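Local coordinates for fatty acid-binding protein TM_1468 (Thermotoga maritima, PDB 1VPV), which binds long-chain fatty acids such as palmitate and may take part in lipid transport or fatty acid metabolism, at residues Asp36-Tyr41 with Ser76-Glu81. Numbering follows the deposited sequence.
Sequences DSIPLY and SQPSVE. With PLM (palmitic acid), chain D.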
loop_
_atom_site.group_PDB
_atom_site.type_symbol
_atom_site.label_atom_id
_atom_site.label_comp_id
_atom_site.label_asym_id
_atom_site.label_seq_id
_atom_site.Cartn_x
_atom_site.Cartn_y
_atom_site.Cartn_z
ATOM N N ASP A 36 -0.285 -5.652 12.340
ATOM C CA ASP A 36 -1.705 -5.447 12.446
ATOM C C ASP A 36 -2.103 -4.391 11.433
ATOM O O ASP A 36 -1.274 -3.566 11.021
ATOM C CB ASP A 36 -2.004 -4.936 13.852
ATOM C CG ASP A 36 -3.460 -5.132 14.281
ATOM O OD1 ASP A 36 -4.284 -5.664 13.498
ATOM O OD2 ASP A 36 -3.761 -4.725 15.429
ATOM N N SER A 37 -3.380 -4.406 11.067
ATOM C CA SER A 37 -3.954 -3.478 10.113
ATOM C C SER A 37 -5.084 -2.660 10.771
ATOM O O SER A 37 -6.008 -3.232 11.338
ATOM C CB SER A 37 -4.507 -4.261 8.910
ATOM O OG SER A 37 -4.773 -3.380 7.839
ATOM N N ILE A 38 -4.998 -1.328 10.719
ATOM C CA ILE A 38 -6.069 -0.491 11.270
ATOM C C ILE A 38 -6.967 -0.013 10.125
ATOM O O ILE A 38 -6.477 0.538 9.167
ATOM C CB ILE A 38 -5.557 0.708 12.122
ATOM C CG1 ILE A 38 -6.733 1.543 12.606
ATOM C CG2 ILE A 38 -4.554 1.586 11.357
ATOM C CD1 ILE A 38 -6.333 2.605 13.619
ATOM N N PRO A 39 -8.288 -0.262 10.224
ATOM C CA PRO A 39 -9.185 0.073 9.115
ATOM C C PRO A 39 -9.396 1.573 8.889
ATOM O O PRO A 39 -9.635 2.326 9.835
ATOM C CB PRO A 39 -10.527 -0.576 9.509
ATOM C CG PRO A 39 -10.285 -1.341 10.766
ATOM C CD PRO A 39 -9.004 -0.880 11.362
ATOM N N LEU A 40 -9.321 1.990 7.633
ATOM C CA LEU A 40 -9.964 3.226 7.246
ATOM C C LEU A 40 -11.432 2.900 6.907
ATOM O O LEU A 40 -11.865 1.741 6.985
ATOM C CB LEU A 40 -9.246 3.869 6.053
ATOM C CG LEU A 40 -8.027 4.721 6.363
ATOM C CD1 LEU A 40 -6.839 3.846 6.807
ATOM C CD2 LEU A 40 -7.648 5.566 5.168
ATOM N N TYR A 41 -12.182 3.932 6.532
ATOM C CA TYR A 41 -13.613 3.809 6.294
ATOM C C TYR A 41 -14.032 4.164 4.871
ATOM O O TYR A 41 -13.429 5.005 4.197
ATOM C CB TYR A 41 -14.388 4.665 7.274
ATOM C CG TYR A 41 -14.081 4.357 8.709
ATOM C CD1 TYR A 41 -14.673 3.280 9.349
ATOM C CD2 TYR A 41 -13.210 5.169 9.438
ATOM C CE1 TYR A 41 -14.387 2.980 10.670
ATOM C CE2 TYR A 41 -12.929 4.895 10.789
ATOM C CZ TYR A 41 -13.519 3.795 11.391
ATOM O OH TYR A 41 -13.236 3.520 12.711
ATOM N N SER A 76 -12.656 7.844 4.405
ATOM C CA SER A 76 -12.109 8.743 5.409
ATOM C C SER A 76 -11.046 8.027 6.209
ATOM O O SER A 76 -11.082 6.817 6.333
ATOM C CB SER A 76 -13.202 9.218 6.349
ATOM O OG SER A 76 -13.578 8.156 7.201
ATOM N N GLN A 77 -10.121 8.778 6.779
ATOM C CA GLN A 77 -9.095 8.196 7.666
ATOM C C GLN A 77 -9.666 7.694 8.986
ATOM O O GLN A 77 -10.815 7.989 9.325
ATOM C CB GLN A 77 -7.982 9.204 7.952
ATOM C CG GLN A 77 -8.286 10.192 9.049
ATOM C CD GLN A 77 -8.936 11.460 8.533
ATOM O OE1 GLN A 77 -9.995 11.422 7.905
ATOM N NE2 GLN A 77 -8.299 12.591 8.786
ATOM N N PRO A 78 -8.846 6.961 9.763
ATOM C CA PRO A 78 -9.293 6.599 11.115
ATOM C C PRO A 78 -9.205 7.820 12.027
ATOM O O PRO A 78 -8.375 8.731 11.800
ATOM C CB PRO A 78 -8.267 5.540 11.564
ATOM C CG PRO A 78 -7.382 5.245 10.321
ATOM C CD PRO A 78 -7.467 6.493 9.517
ATOM N N SER A 79 -10.033 7.847 13.056
ATOM C CA SER A 79 -9.961 8.947 14.019
ATOM C C SER A 79 -8.748 8.762 14.940
ATOM O O SER A 79 -8.196 7.660 15.084
ATOM C CB SER A 79 -11.236 9.017 14.864
ATOM O OG SER A 79 -11.248 7.932 15.807
ATOM N N VAL A 80 -8.372 9.847 15.592
ATOM C CA VAL A 80 -7.379 9.793 16.631
ATOM C C VAL A 80 -7.734 8.704 17.665
ATOM O O VAL A 80 -6.873 7.945 18.086
ATOM C CB VAL A 80 -7.262 11.170 17.276
ATOM C CG1 VAL A 80 -6.389 11.137 18.541
ATOM C CG2 VAL A 80 -6.714 12.157 16.243
ATOM N N GLU A 81 -9.004 8.597 18.022
ATOM C CA GLU A 81 -9.482 7.609 18.989
ATOM C C GLU A 81 -9.230 6.166 18.536
ATOM O O GLU A 81 -8.834 5.328 19.347
ATOM C CB GLU A 81 -10.983 7.825 19.256
ATOM C CG GLU A 81 -11.600 6.936 20.315
HETATM C C1 PLM D . -8.413 8.559 3.244
HETATM O O1 PLM D . -7.802 9.191 4.155
HETATM O O2 PLM D . -9.648 8.757 3.007
HETATM C C2 PLM D . -7.634 7.532 2.455
HETATM C C3 PLM D . -7.244 8.064 1.092
HETATM C C4 PLM D . -6.590 6.961 0.270
HETATM C C5 PLM D . -6.273 7.501 -1.121
HETATM C C6 PLM D . -5.627 6.464 -2.004
HETATM C C7 PLM D . -5.246 7.013 -3.370
HETATM C C8 PLM D . -4.985 5.884 -4.363
HETATM C C9 PLM D . -3.652 5.215 -4.108
HETATM C CA PLM D . -3.418 4.036 -5.033
HETATM C CB PLM D . -2.010 3.489 -4.857
HETATM C CC PLM D . -1.875 2.140 -5.558
HETATM C CD PLM D . -0.423 1.620 -5.553
HETATM C CE PLM D . -0.320 0.189 -6.048
HETATM C CF PLM D . 1.119 -0.271 -6.221
HETATM C CG PLM D . 1.742 -0.768 -4.913
#
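Tyr41 turns one edge of its ring to Gln77: the carbonyl O of Gln77 lies in the ring plane, 3.7 Å from Tyr41 CD2, and Ser76 OG sits at the same edge. Over one face, offset toward the rim, is the carbonyl O of Pro39. The ring is placed there by a first torsion that sets CG beside the backbone N (chi1 -56°), and at its far end the hydroxyl is hydrogen-bonded to Asp82 on helix 80-92. The backbones of Tyr41 and Ser76 form an antiparallel, hydrogen-bonded pair: Tyr41 N gives a nearly straight bond to Ser76 O (3.1 Å, 171°), and Ser76 N returns one to Tyr41 O at 2.9 Å. This short bridge joins strand 35-43 to strand 74-76 in one of the two mixed sheets of the DegV fold, right at the carboxylate end of the bound palmitate. From here the chain runs through Gln77 and Pro78 into helix 80-92, where Ser79 is the N-cap, its OG accepting from Asp82 N. The ring of Pro78 lies obliquely across Leu40, with CD 3.7 Å from Leu40 CG, while CB meets the tip of Ile38, CD1, at 4.1 Å. The two methyls of Leu40 meet different partners: CD1 rests on Pro78 CG and CD, and CD2 touches palmitate C2 at 3.4 Å. Were Leu40 cut back to an alanine, both methyl contacts would go, and a gap would probably open between Pro78 and the first carbons of the lipid chain. The palmitate head group itself is hydrogen-bonded by Thr75 and Ser108.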